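Local coordinates for protein dehydrogenase (Chromobacterium violaceum, PDB 3Q2I) that probably uses NAD to oxidise the sugar ring of UDP-GlcNAcA, a step required for making 2,3-diacetamido-2,3-dideoxy-D-mannuronic acid, at residues V161-R167 with K249-I255; G185-M189 with V222-V228; A76-T82 with F100-E105; R15-V19 with M70-D75. All blocks are in the same frame, centred on the assembly; numbering follows the deposited sequence.

Contact 1 (V161-R167 with K249-I255); sequences VNVFWTR and KNLEGSI. With HP7 ((2S,3S,4R,5R,6R)-5-acetamido-6-[[[(2R,3S,4R,5R)-5-(2,4-dioxopyrimidin-1-yl)-3,4-dihydroxy-oxolan-2-yl]methoxy-hydroxy-phosphoryl]oxy-hydroxy-phosphoryl]oxy-3,4-dihydroxy-oxane-2-carboxylic acid), chain C.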
# COMPACT_ATOMS: atom_id res chain seq x y z
N VAL A 161 27.01 -12.12 6.82
CA VAL A 161 27.82 -12.65 5.72
C VAL A 161 28.39 -11.47 4.91
O VAL A 161 27.63 -10.59 4.47
CB VAL A 161 26.98 -13.54 4.81
CG1 VAL A 161 27.77 -14.01 3.57
CG2 VAL A 161 26.48 -14.74 5.59
N ASN A 162 29.68 -11.45 4.58
CA ASN A 162 30.28 -10.41 3.75
C ASN A 162 30.99 -11.07 2.60
O ASN A 162 31.72 -12.05 2.78
CB ASN A 162 31.34 -9.58 4.48
CG ASN A 162 30.76 -8.77 5.61
OD1 ASN A 162 29.65 -8.25 5.52
ND2 ASN A 162 31.56 -8.55 6.64
N VAL A 163 30.75 -10.58 1.41
CA VAL A 163 31.52 -11.00 0.21
C VAL A 163 32.01 -9.71 -0.41
O VAL A 163 31.26 -9.02 -1.14
CB VAL A 163 30.68 -11.83 -0.76
CG1 VAL A 163 31.58 -12.27 -1.98
CG2 VAL A 163 30.17 -13.09 -0.01
N PHE A 164 33.28 -9.40 -0.12
CA PHE A 164 33.88 -8.13 -0.59
C PHE A 164 34.96 -8.53 -1.61
O PHE A 164 36.09 -8.84 -1.23
CB PHE A 164 34.49 -7.36 0.56
CG PHE A 164 33.49 -6.98 1.66
CD1 PHE A 164 32.15 -6.71 1.34
CD2 PHE A 164 33.89 -6.80 2.97
CE1 PHE A 164 31.24 -6.33 2.33
CE2 PHE A 164 32.97 -6.41 3.96
CZ PHE A 164 31.65 -6.13 3.61
N TRP A 165 34.57 -8.60 -2.87
CA TRP A 165 35.40 -9.15 -3.92
C TRP A 165 35.61 -8.14 -5.04
O TRP A 165 35.13 -6.99 -5.01
CB TRP A 165 34.71 -10.42 -4.47
CG TRP A 165 34.87 -11.65 -3.61
CD1 TRP A 165 35.54 -11.82 -2.40
CD2 TRP A 165 34.34 -12.93 -3.95
NE1 TRP A 165 35.43 -13.13 -1.99
CE2 TRP A 165 34.68 -13.82 -2.91
CE3 TRP A 165 33.55 -13.39 -5.01
CZ2 TRP A 165 34.29 -15.17 -2.93
CZ3 TRP A 165 33.17 -14.74 -5.04
CH2 TRP A 165 33.54 -15.62 -3.99
N THR A 166 36.31 -8.57 -6.09
CA THR A 166 36.65 -7.64 -7.14
C THR A 166 36.45 -8.23 -8.50
O THR A 166 37.01 -9.28 -8.78
CB THR A 166 38.16 -7.26 -7.05
OG1 THR A 166 38.45 -6.81 -5.73
CG2 THR A 166 38.47 -6.22 -8.09
N ARG A 167 35.66 -7.58 -9.36
CA ARG A 167 35.44 -8.02 -10.74
C ARG A 167 35.53 -6.77 -11.60
O ARG A 167 34.75 -5.83 -11.43
CB ARG A 167 34.05 -8.64 -10.97
CG ARG A 167 33.78 -9.88 -10.17
CD ARG A 167 34.74 -11.00 -10.54
NE ARG A 167 34.44 -12.26 -9.87
CZ ARG A 167 34.96 -12.63 -8.71
NH1 ARG A 167 34.64 -13.82 -8.21
NH2 ARG A 167 35.80 -11.83 -8.04
N LYS A 249 41.65 -5.78 -4.82
CA LYS A 249 41.43 -7.19 -5.13
C LYS A 249 40.53 -7.83 -4.06
O LYS A 249 40.16 -7.15 -3.10
CB LYS A 249 42.78 -7.94 -5.19
CG LYS A 249 43.50 -7.99 -3.86
CD LYS A 249 44.89 -8.62 -4.03
CE LYS A 249 45.68 -8.37 -2.77
NZ LYS A 249 45.25 -9.41 -1.82
N ASN A 250 40.21 -9.11 -4.20
CA ASN A 250 39.33 -9.79 -3.25
C ASN A 250 39.83 -9.60 -1.83
O ASN A 250 41.02 -9.81 -1.52
CB ASN A 250 39.21 -11.29 -3.51
CG ASN A 250 38.31 -11.64 -4.68
OD1 ASN A 250 37.86 -10.79 -5.46
ND2 ASN A 250 38.01 -12.94 -4.81
N LEU A 251 38.92 -9.21 -0.93
CA LEU A 251 39.27 -8.94 0.44
C LEU A 251 38.70 -9.93 1.45
O LEU A 251 39.38 -10.36 2.39
CB LEU A 251 38.86 -7.51 0.82
CG LEU A 251 38.98 -7.05 2.29
CD1 LEU A 251 40.44 -6.96 2.69
CD2 LEU A 251 38.36 -5.66 2.45
N GLU A 252 37.44 -10.30 1.30
CA GLU A 252 36.76 -11.00 2.39
C GLU A 252 35.59 -11.85 1.88
O GLU A 252 34.85 -11.43 0.96
CB GLU A 252 36.19 -9.97 3.38
CG GLU A 252 35.47 -10.60 4.54
CD GLU A 252 35.03 -9.59 5.59
OE1 GLU A 252 34.23 -9.96 6.46
OE2 GLU A 252 35.47 -8.41 5.57
N GLY A 253 35.52 -13.09 2.37
CA GLY A 253 34.37 -13.99 2.19
C GLY A 253 34.18 -14.54 3.58
O GLY A 253 34.96 -15.39 4.03
N SER A 254 33.18 -14.04 4.32
CA SER A 254 33.09 -14.41 5.74
C SER A 254 31.67 -14.66 6.19
O SER A 254 30.71 -14.17 5.57
CB SER A 254 33.67 -13.38 6.71
OG SER A 254 32.88 -12.19 6.69
N ILE A 255 31.55 -15.39 7.28
CA ILE A 255 30.29 -15.52 7.98
C ILE A 255 30.54 -15.48 9.46
O ILE A 255 31.41 -16.23 9.98
CB ILE A 255 29.51 -16.79 7.54
CG1 ILE A 255 28.15 -16.85 8.24
CG2 ILE A 255 30.30 -18.14 7.77
CD1 ILE A 255 27.16 -17.95 7.70
N1 HP7 C . 39.08 -11.40 -10.06
C2 HP7 C . 39.65 -10.20 -9.94
O2 HP7 C . 39.65 -9.42 -10.92
N3 HP7 C . 40.26 -9.83 -8.81
C4 HP7 C . 40.30 -10.67 -7.76
O4 HP7 C . 40.93 -10.29 -6.74
C5 HP7 C . 39.70 -11.93 -7.84
C6 HP7 C . 39.09 -12.27 -9.04
PA HP7 C . 38.09 -16.42 -9.42
PB HP7 C . 36.29 -18.54 -9.00
O'P HP7 C . 32.95 -14.56 -10.50
O'Q HP7 C . 32.37 -15.96 -12.10
C1' HP7 C . 34.14 -17.46 -7.97
O1A HP7 C . 38.56 -16.10 -8.01
O1B HP7 C . 36.89 -18.69 -7.62
C1C HP7 C . 38.38 -11.72 -11.31
C2' HP7 C . 32.90 -18.04 -7.26
N2' HP7 C . 33.25 -19.28 -6.56
O2A HP7 C . 38.92 -17.24 -10.37
O2B HP7 C . 36.53 -19.55 -10.11
C2C HP7 C . 39.28 -12.35 -12.36
O2C HP7 C . 38.86 -11.77 -13.60
C3' HP7 C . 31.79 -18.32 -8.26
O3' HP7 C . 30.59 -18.54 -7.47
O3A HP7 C . 36.61 -17.04 -9.45
O3B HP7 C . 34.67 -18.48 -8.83
C3C HP7 C . 38.84 -13.80 -12.37
O3C HP7 C . 39.00 -14.39 -13.66
C4' HP7 C . 31.55 -17.11 -9.18
O4' HP7 C . 30.63 -17.40 -10.23
C4C HP7 C . 37.36 -13.75 -11.99
O4C HP7 C . 37.39 -12.71 -11.01
C5' HP7 C . 32.89 -16.83 -9.89
O5' HP7 C . 33.76 -16.39 -8.85
C5C HP7 C . 36.95 -15.04 -11.30
O5C HP7 C . 37.74 -15.02 -10.12
C6' HP7 C . 32.73 -15.73 -10.91
C7' HP7 C . 33.13 -19.52 -5.26
O7' HP7 C . 32.61 -18.78 -4.42
C8' HP7 C . 33.69 -20.85 -4.80
O HOH W 1 36.57 -14.57 -6.27
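Asn250 meets Trp165 and Thr166, next to Lys249, whose CB lies near O4 of the uracil of the bound UDP-sugar. The backbone N of Asn250 donates to that O4 (2.9 Å). Asn250 OD1 accepts from the backbone N of Thr166 at 2.8 Å, while ND2 donates to a water that also accepts from Arg167 NH1 and donates to the phosphate oxygen O1A. With CG anti to its carbonyl carbon (chi1 -76°), the Asn250 amide is laid over one face of the Trp165 indole, the two planes only 9° apart; Val163 CG1 covers the opposite face, and Trp165 NE1 donates to Val269 O. Arg167 reaches the sugar: NE donates to the carboxylate atom O'P at 2.8 Å, and NH1 bonds both O'P and O5'. Next, the backbone N atoms of Leu251 and Glu252 both donate to Phe164 O, at 2.9 and 3.2 Å respectively. Glu252 runs extended beside the Phe164 ring, and its OE1 is gripped by Asn162 ND2 (3.0 Å), arriving from above the carboxylate plane, by Ser254 OG in the anti position (2.6 Å), and by a salt bridge from Arg265. Beyond Gly253, Ser254 pairs with Asn162 through two backbone bonds, and Ile255 CG1 packs on Val161 CG2. The antiparallel pairing ends in a classic beta bulge, Leu251 and Glu252 facing Phe164, next to the UDP-sugar pocket of the C-terminal domain.

Contact 2 (G185-M189 with V222-V228); sequences GGAFM and VEDTGTV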
# COMPACT_ATOMS: atom_id res chain seq x y z
N GLY A 185 22.27 -12.65 -13.89
CA GLY A 185 22.13 -12.09 -12.53
C GLY A 185 23.39 -11.40 -12.11
O GLY A 185 24.38 -11.40 -12.85
N GLY A 186 23.41 -10.79 -10.92
CA GLY A 186 24.57 -9.97 -10.52
C GLY A 186 25.27 -10.51 -9.30
O GLY A 186 25.45 -11.73 -9.14
N ALA A 187 25.84 -9.59 -8.53
CA ALA A 187 26.69 -9.94 -7.39
C ALA A 187 26.09 -11.02 -6.49
O ALA A 187 26.81 -11.88 -5.95
CB ALA A 187 27.08 -8.71 -6.62
N PHE A 188 24.77 -10.99 -6.27
CA PHE A 188 24.15 -12.02 -5.45
C PHE A 188 23.93 -13.35 -6.17
O PHE A 188 24.30 -14.40 -5.62
CB PHE A 188 22.82 -11.52 -4.86
CG PHE A 188 22.95 -10.62 -3.66
CD1 PHE A 188 23.25 -11.11 -2.40
CD2 PHE A 188 22.51 -9.30 -3.75
CE1 PHE A 188 23.29 -10.29 -1.26
CE2 PHE A 188 22.43 -8.48 -2.59
CZ PHE A 188 22.92 -8.96 -1.38
N MET A 189 23.35 -13.32 -7.37
CA MET A 189 22.94 -14.56 -8.06
C MET A 189 24.13 -15.29 -8.71
O MET A 189 24.10 -16.54 -8.74
CB MET A 189 21.91 -14.21 -9.12
CG MET A 189 21.48 -15.37 -10.05
SD MET A 189 20.06 -14.95 -11.07
CE MET A 189 18.73 -15.07 -9.88
N VAL A 222 22.91 -5.69 -14.28
CA VAL A 222 22.78 -6.29 -12.96
C VAL A 222 23.57 -5.58 -11.86
O VAL A 222 24.38 -4.68 -12.13
CB VAL A 222 23.18 -7.81 -12.98
CG1 VAL A 222 22.35 -8.56 -14.05
CG2 VAL A 222 24.71 -7.94 -13.19
N GLU A 223 23.30 -5.88 -10.59
CA GLU A 223 23.99 -5.23 -9.49
C GLU A 223 25.45 -5.62 -9.39
O GLU A 223 25.78 -6.81 -9.55
CB GLU A 223 23.25 -5.40 -8.15
CG GLU A 223 23.44 -6.78 -7.43
CD GLU A 223 22.72 -7.97 -8.02
OE1 GLU A 223 21.92 -7.85 -8.97
OE2 GLU A 223 22.93 -9.12 -7.53
N ASP A 224 26.29 -4.63 -9.10
CA ASP A 224 27.63 -4.90 -8.62
C ASP A 224 27.80 -4.83 -7.13
O ASP A 224 28.88 -5.16 -6.61
CB ASP A 224 28.71 -4.07 -9.39
CG ASP A 224 28.50 -2.57 -9.25
OD1 ASP A 224 27.92 -2.11 -8.22
OD2 ASP A 224 28.94 -1.85 -10.17
N THR A 225 26.74 -4.38 -6.43
CA THR A 225 26.81 -4.09 -4.99
C THR A 225 25.42 -4.32 -4.40
O THR A 225 24.44 -3.97 -5.01
CB THR A 225 27.18 -2.59 -4.78
OG1 THR A 225 28.46 -2.34 -5.41
CG2 THR A 225 27.28 -2.21 -3.30
N GLY A 226 25.35 -4.86 -3.18
CA GLY A 226 24.02 -5.07 -2.58
C GLY A 226 24.12 -5.36 -1.11
O GLY A 226 25.15 -5.81 -0.61
N THR A 227 23.01 -5.19 -0.41
CA THR A 227 22.92 -5.56 0.98
C THR A 227 21.51 -6.09 1.25
O THR A 227 20.56 -5.64 0.60
CB THR A 227 23.29 -4.38 1.92
OG1 THR A 227 23.36 -4.86 3.26
CG2 THR A 227 22.32 -3.15 1.82
N VAL A 228 21.44 -7.13 2.07
CA VAL A 228 20.12 -7.69 2.37
C VAL A 228 20.00 -7.88 3.86
O VAL A 228 20.90 -8.48 4.45
CB VAL A 228 19.87 -9.00 1.63
CG1 VAL A 228 20.96 -10.04 1.89
CG2 VAL A 228 18.46 -9.51 1.91
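Glu223 curls back over the segment 185-189 and holds the weakly bonded helical turn about 187-189 through two acceptors. Its CG sits between the backbone N and the carbonyl carbon (chi1 79°), and a second bend at chi2 (-74°) brings the carboxylate up to the backbone of Phe188. OE2 accepts the N-H of Phe188 at 2.9 Å in a nearly straight bond, on the anti side and slightly out of the carboxylate plane. Tyr339 OH is a further partner of this buried oxygen. One residue earlier, Ala187 N donates to Glu223 O (3.0 Å), and the Ala187 methyl rests close to that same carbonyl. The Phe188 ring is thrown out along the strand, CG anti to the carbonyl carbon (chi1 -79°). It lies directly on Gly226, with CE2 3.8 Å from Gly226 CA, and CE1 meets Val228 CG1 at 3.9 Å. Met338 and Leu335 of helix 325-344 also pack on the ring. At the other end, Val222 CG2 presses on Gly186 CA at 3.4 Å, and CG1 touches the Gly185 carbonyl. Side chains and glycines thus seat a short helical turn on the face of a beta-sheet, as in the alpha/beta layering of the C-terminal oxidoreductase domain.

Contact 3 (A76-T82 with F100-E105); sequences ADIVILT and FHVMTE. With NAI (1,4-dihydronicotinamide adenine dinucleotide), chain B.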
# COMPACT_ATOMS: atom_id res chain seq x y z
N ALA A 76 24.49 -41.10 -22.80
CA ALA A 76 24.97 -40.70 -21.48
C ALA A 76 23.88 -41.00 -20.46
O ALA A 76 22.70 -41.00 -20.82
CB ALA A 76 25.30 -39.18 -21.47
N ASP A 77 24.29 -41.25 -19.23
CA ASP A 77 23.37 -41.37 -18.09
C ASP A 77 22.95 -39.95 -17.64
O ASP A 77 21.79 -39.73 -17.30
CB ASP A 77 24.08 -42.08 -16.94
CG ASP A 77 24.42 -43.53 -17.27
OD1 ASP A 77 23.48 -44.24 -17.65
OD2 ASP A 77 25.60 -43.89 -17.23
N ILE A 78 23.93 -39.06 -17.58
CA ILE A 78 23.75 -37.68 -17.09
C ILE A 78 24.25 -36.66 -18.11
O ILE A 78 25.29 -36.86 -18.75
CB ILE A 78 24.58 -37.50 -15.83
CG1 ILE A 78 23.98 -38.42 -14.78
CG2 ILE A 78 24.68 -35.97 -15.44
CD1 ILE A 78 24.77 -38.56 -13.52
N VAL A 79 23.52 -35.56 -18.28
CA VAL A 79 23.89 -34.48 -19.20
C VAL A 79 24.24 -33.30 -18.30
O VAL A 79 23.45 -32.96 -17.41
CB VAL A 79 22.77 -34.06 -20.17
CG1 VAL A 79 23.22 -32.87 -21.06
CG2 VAL A 79 22.42 -35.21 -21.13
N ILE A 80 25.43 -32.75 -18.47
CA ILE A 80 25.97 -31.73 -17.56
C ILE A 80 25.76 -30.39 -18.27
O ILE A 80 26.06 -30.25 -19.47
CB ILE A 80 27.48 -31.91 -17.39
CG1 ILE A 80 27.80 -33.29 -16.78
CG2 ILE A 80 28.05 -30.81 -16.55
CD1 ILE A 80 29.17 -33.84 -17.25
N LEU A 81 25.19 -29.40 -17.56
CA LEU A 81 24.92 -28.10 -18.18
C LEU A 81 25.91 -27.05 -17.65
O LEU A 81 25.84 -26.64 -16.48
CB LEU A 81 23.49 -27.64 -17.79
CG LEU A 81 22.42 -28.66 -18.13
CD1 LEU A 81 21.02 -28.03 -17.82
CD2 LEU A 81 22.50 -29.06 -19.57
N THR A 82 26.87 -26.65 -18.49
CA THR A 82 27.88 -25.68 -18.12
C THR A 82 27.81 -24.49 -19.12
O THR A 82 28.81 -23.83 -19.44
CB THR A 82 29.31 -26.31 -18.06
OG1 THR A 82 29.48 -27.09 -19.25
CG2 THR A 82 29.54 -27.15 -16.83
N PHE A 100 16.97 -38.09 -19.84
CA PHE A 100 18.27 -38.02 -19.16
C PHE A 100 18.19 -37.40 -17.77
O PHE A 100 17.43 -36.44 -17.55
CB PHE A 100 19.27 -37.21 -19.97
CG PHE A 100 19.55 -37.76 -21.35
CD1 PHE A 100 20.60 -38.66 -21.54
CD2 PHE A 100 18.76 -37.41 -22.43
CE1 PHE A 100 20.84 -39.18 -22.80
CE2 PHE A 100 18.99 -37.95 -23.70
CZ PHE A 100 20.04 -38.84 -23.87
N HIS A 101 18.94 -37.95 -16.82
CA HIS A 101 19.36 -37.21 -15.63
C HIS A 101 20.19 -36.00 -16.02
O HIS A 101 20.90 -35.99 -17.04
CB HIS A 101 20.22 -38.12 -14.74
CG HIS A 101 19.60 -39.44 -14.45
ND1 HIS A 101 18.49 -39.59 -13.65
CD2 HIS A 101 19.93 -40.69 -14.87
CE1 HIS A 101 18.20 -40.88 -13.53
NE2 HIS A 101 19.04 -41.56 -14.28
N VAL A 102 20.02 -34.93 -15.24
CA VAL A 102 20.66 -33.65 -15.56
C VAL A 102 21.49 -33.22 -14.37
O VAL A 102 21.09 -33.35 -13.20
CB VAL A 102 19.56 -32.59 -15.84
CG1 VAL A 102 20.21 -31.16 -15.89
CG2 VAL A 102 18.82 -32.89 -17.11
N MET A 103 22.68 -32.68 -14.63
CA MET A 103 23.44 -32.03 -13.58
C MET A 103 23.61 -30.59 -14.06
O MET A 103 24.24 -30.37 -15.08
CB MET A 103 24.88 -32.60 -13.46
CG MET A 103 25.73 -31.82 -12.45
SD MET A 103 27.51 -32.19 -12.60
CE MET A 103 27.23 -33.91 -12.89
N THR A 104 23.02 -29.61 -13.37
CA THR A 104 23.13 -28.24 -13.87
C THR A 104 24.13 -27.49 -13.00
O THR A 104 24.18 -27.66 -11.78
CB THR A 104 21.76 -27.48 -13.86
OG1 THR A 104 22.00 -26.14 -14.34
CG2 THR A 104 21.22 -27.44 -12.41
N GLU A 105 24.99 -26.69 -13.63
CA GLU A 105 25.77 -25.73 -12.88
C GLU A 105 24.83 -24.72 -12.17
O GLU A 105 23.66 -24.62 -12.54
CB GLU A 105 26.77 -25.01 -13.77
CG GLU A 105 28.17 -25.66 -13.68
CD GLU A 105 28.83 -25.55 -12.34
OE1 GLU A 105 29.89 -26.21 -12.10
OE2 GLU A 105 28.32 -24.88 -11.41
PA NAI B . 31.57 -19.37 -20.35
O1A NAI B . 31.07 -18.19 -21.07
O2A NAI B . 33.13 -19.54 -20.11
O5B NAI B . 31.09 -20.73 -20.98
C5B NAI B . 30.18 -20.50 -22.02
C4B NAI B . 30.06 -21.77 -22.84
O4B NAI B . 28.71 -22.12 -23.21
C3B NAI B . 30.74 -21.18 -24.07
O3B NAI B . 31.79 -22.04 -24.53
C2B NAI B . 29.59 -20.88 -25.05
O2B NAI B . 29.96 -20.93 -26.42
C1B NAI B . 28.67 -22.06 -24.66
N9A NAI B . 27.31 -21.92 -25.14
C8A NAI B . 26.53 -20.79 -25.08
N7A NAI B . 25.35 -21.08 -25.54
C5A NAI B . 25.26 -22.43 -25.83
C6A NAI B . 24.27 -23.28 -26.36
N6A NAI B . 23.00 -22.84 -26.67
N1A NAI B . 24.58 -24.58 -26.56
C2A NAI B . 25.80 -25.01 -26.28
N3A NAI B . 26.78 -24.26 -25.79
C4A NAI B . 26.53 -22.95 -25.58
O3 NAI B . 30.88 -19.38 -18.91
PN NAI B . 31.31 -20.14 -17.63
O1N NAI B . 32.07 -19.24 -16.69
O2N NAI B . 31.95 -21.53 -17.87
O5D NAI B . 29.97 -20.26 -16.71
C5D NAI B . 29.23 -21.37 -17.15
C4D NAI B . 28.14 -21.74 -16.14
O4D NAI B . 28.85 -22.21 -14.99
C3D NAI B . 27.33 -20.53 -15.59
O3D NAI B . 26.03 -21.03 -15.28
C2D NAI B . 28.04 -20.18 -14.28
O2D NAI B . 27.15 -19.64 -13.30
C1D NAI B . 28.55 -21.56 -13.77
N1N NAI B . 29.71 -21.45 -12.91
C2N NAI B . 29.71 -22.08 -11.75
C3N NAI B . 30.77 -21.96 -10.84
C7N NAI B . 30.77 -22.69 -9.55
O7N NAI B . 31.37 -22.36 -8.55
N7N NAI B . 30.05 -23.85 -9.43
C4N NAI B . 31.80 -21.05 -11.17
C5N NAI B . 31.80 -20.51 -12.44
C6N NAI B . 30.75 -20.70 -13.30
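Val79 N donates to His101 O, and Val79 O accepts from Met103 N, both at 2.9 Å; the alternation continues with Leu81 N to Met103 O and Glu105 N to Leu81 O. This is the tight middle of two strands whose axes come within 4.5 Å, 22° from parallel. On one face Ile78 CG2 rests on Met103 CB, and the Met103 chain, bent at its last torsion (chi3 -39°), sets CE 4.0 Å from Ile80 CG1, the two side chains alongside each other. On the other face Leu81 CD1 meets Val102 CG1 at 3.8 Å. Strand 78-81, helix 88-97 and strand 101-104 form a beta-alpha-beta crossover of the Rossmann fold, and Cys95 of that helix covers Val79 and Val102. Toward the partly exposed beginning the pairing slackens: His101 N makes only a weak bond to Asp77 O, at 3.4 Å. Here Phe100 packs in, its ring edge set against Ala76 O, with CD1 3.2 Å away, while Val79 CG2 approaches the ring obliquely. Asp77 points away from the 100-105 segment, its OD2 accepting from Arg15 N and forming a salt bridge with Arg12. At the far end lies the cofactor site. Thr82 CG2 touches Glu105 CG, and Glu105, bent at chi2 (-66°), swings its carboxylate to the nicotinamide, where OE2 accepts N7N of NADH at 2.8 Å in an almost straight bond; His28 and His304 bond Glu105 OE1.

Contact 4 (R15-V19 with M70-D75); sequences RFALV and MLAQTD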
# COMPACT_ATOMS: atom_id res chain seq x y z
N ARG A 15 28.14 -42.81 -17.63
CA ARG A 15 28.40 -42.06 -18.83
C ARG A 15 27.88 -40.62 -18.68
O ARG A 15 26.74 -40.44 -18.25
CB ARG A 15 27.78 -42.76 -20.02
CG ARG A 15 28.41 -44.16 -20.15
CD ARG A 15 27.79 -44.95 -21.27
NE ARG A 15 26.49 -45.51 -20.94
CZ ARG A 15 25.88 -46.43 -21.69
NH1 ARG A 15 26.48 -46.86 -22.80
NH2 ARG A 15 24.69 -46.92 -21.35
N PHE A 16 28.74 -39.66 -18.99
CA PHE A 16 28.40 -38.22 -18.93
C PHE A 16 28.41 -37.58 -20.32
O PHE A 16 29.23 -37.90 -21.19
CB PHE A 16 29.41 -37.53 -18.04
CG PHE A 16 29.24 -37.84 -16.57
CD1 PHE A 16 28.43 -37.04 -15.76
CD2 PHE A 16 29.81 -38.97 -15.99
CE1 PHE A 16 28.27 -37.34 -14.42
CE2 PHE A 16 29.66 -39.27 -14.65
CZ PHE A 16 28.87 -38.46 -13.86
N ALA A 17 27.50 -36.62 -20.56
CA ALA A 17 27.64 -35.75 -21.72
C ALA A 17 27.68 -34.32 -21.15
O ALA A 17 27.20 -34.08 -20.01
CB ALA A 17 26.46 -35.89 -22.67
N LEU A 18 28.34 -33.42 -21.87
CA LEU A 18 28.43 -32.06 -21.36
C LEU A 18 28.10 -31.00 -22.41
O LEU A 18 28.51 -31.10 -23.57
CB LEU A 18 29.80 -31.78 -20.73
CG LEU A 18 30.22 -30.37 -20.26
CD1 LEU A 18 31.10 -30.41 -19.06
CD2 LEU A 18 30.75 -29.44 -21.35
N VAL A 19 27.34 -29.98 -22.03
CA VAL A 19 27.04 -28.91 -22.98
C VAL A 19 27.52 -27.57 -22.42
O VAL A 19 27.28 -27.26 -21.24
CB VAL A 19 25.53 -28.87 -23.38
CG1 VAL A 19 24.64 -28.79 -22.16
CG2 VAL A 19 25.24 -27.79 -24.38
N MET A 70 23.07 -33.62 -29.90
CA MET A 70 23.74 -34.46 -28.92
C MET A 70 22.73 -35.37 -28.22
O MET A 70 23.04 -36.55 -27.97
CB MET A 70 24.61 -33.65 -27.95
CG MET A 70 25.24 -34.44 -26.82
SD MET A 70 26.49 -33.62 -25.82
CE MET A 70 25.38 -32.60 -24.82
N LEU A 71 21.53 -34.85 -27.93
CA LEU A 71 20.55 -35.62 -27.17
C LEU A 71 19.98 -36.76 -27.99
O LEU A 71 19.66 -37.82 -27.44
CB LEU A 71 19.39 -34.74 -26.70
CG LEU A 71 19.78 -33.76 -25.59
CD1 LEU A 71 18.54 -32.98 -25.16
CD2 LEU A 71 20.46 -34.41 -24.37
N ALA A 72 19.86 -36.52 -29.29
CA ALA A 72 19.47 -37.58 -30.23
C ALA A 72 20.51 -38.72 -30.35
O ALA A 72 20.19 -39.82 -30.81
CB ALA A 72 19.19 -36.97 -31.60
N GLN A 73 21.75 -38.48 -29.95
CA GLN A 73 22.81 -39.44 -30.20
C GLN A 73 23.37 -40.12 -28.95
O GLN A 73 23.68 -41.31 -28.95
CB GLN A 73 23.92 -38.81 -31.03
CG GLN A 73 23.45 -38.29 -32.38
CD GLN A 73 24.54 -37.49 -33.05
OE1 GLN A 73 25.72 -37.82 -32.91
NE2 GLN A 73 24.16 -36.43 -33.77
N THR A 74 23.51 -39.36 -27.87
CA THR A 74 24.30 -39.82 -26.74
C THR A 74 23.56 -40.90 -25.95
O THR A 74 22.34 -40.89 -25.87
CB THR A 74 24.70 -38.63 -25.84
OG1 THR A 74 25.69 -39.05 -24.90
CG2 THR A 74 23.48 -38.08 -25.09
N ASP A 75 24.28 -41.85 -25.39
CA ASP A 75 23.66 -42.71 -24.39
C ASP A 75 24.25 -42.39 -23.03
O ASP A 75 24.52 -43.25 -22.19
CB ASP A 75 23.73 -44.19 -24.80
CG ASP A 75 25.15 -44.71 -24.88
OD1 ASP A 75 26.11 -43.92 -24.87
OD2 ASP A 75 25.30 -45.95 -24.91
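Arg15 and Asp75 carry the one ionic link between strand 14-19 and the segment that follows helix 67-73. Arg15 NH1 forms a short salt bridge with Asp75 OD2 (2.6 Å), the guanidinium and carboxylate planes turned 56° apart. The arginine chain bends at chi3 (-78°), which lays one face of the guanidinium over the backbone carbonyl of Asp75: Asp75 O lies 3.2 Å above the plane, toward the rim, beside NE but badly angled for a hydrogen bond. The aspartate CG, placed between its own backbone N and carbonyl carbon (chi1 64°), brings the carboxylate to this spot. Arg12 brings a like charge close to Arg15.

Apolar contacts make up the buried part. Met70 reaches across with its sulfur 3.9 Å from Ala17 CB and its terminal CE 4.0 Å from Val19 CB; CE also lies 3.7 Å from Leu18 O. The small Ala17 methyl meets Thr74 OG1 as well, an oxygen whose polar partners are Asp43 and Ala76 N.

Backbone bonds within 70-75 shape the helix end, where Met70 O accepts from the N atoms of both Gln73 and Thr74. A helix packed on the strand that comes first in the chain and lies inside the parallel sheet is characteristic of the Rossmann fold, and Val19, at the end of that strand, touches NADH.

Overall arrangement
Contacts 4 and 3 come first along the chain and belong to the NAD-binding Rossmann domain. Their centres are about 9 Å apart, and they join directly because strands 14-19 and 78-81 are neighbours in the six-stranded parallel sheet: Ile80 N lies 2.7 Å from Ala17 O, a probable hydrogen bond. Contacts 1 and 2 follow in the C-terminal domain, contact 2 nested within the loop closed by contact 1. Both reach its mixed sheet and touch the second subunit, with centres about 13 Å apart. Contacts 1 and 3 lie about 30 Å apart, centre to centre, on opposite sides of the chain's centre. Contact 1 lines the UDP-sugar pocket and contact 3 the NADH pocket, consistent with an active site between the two domains.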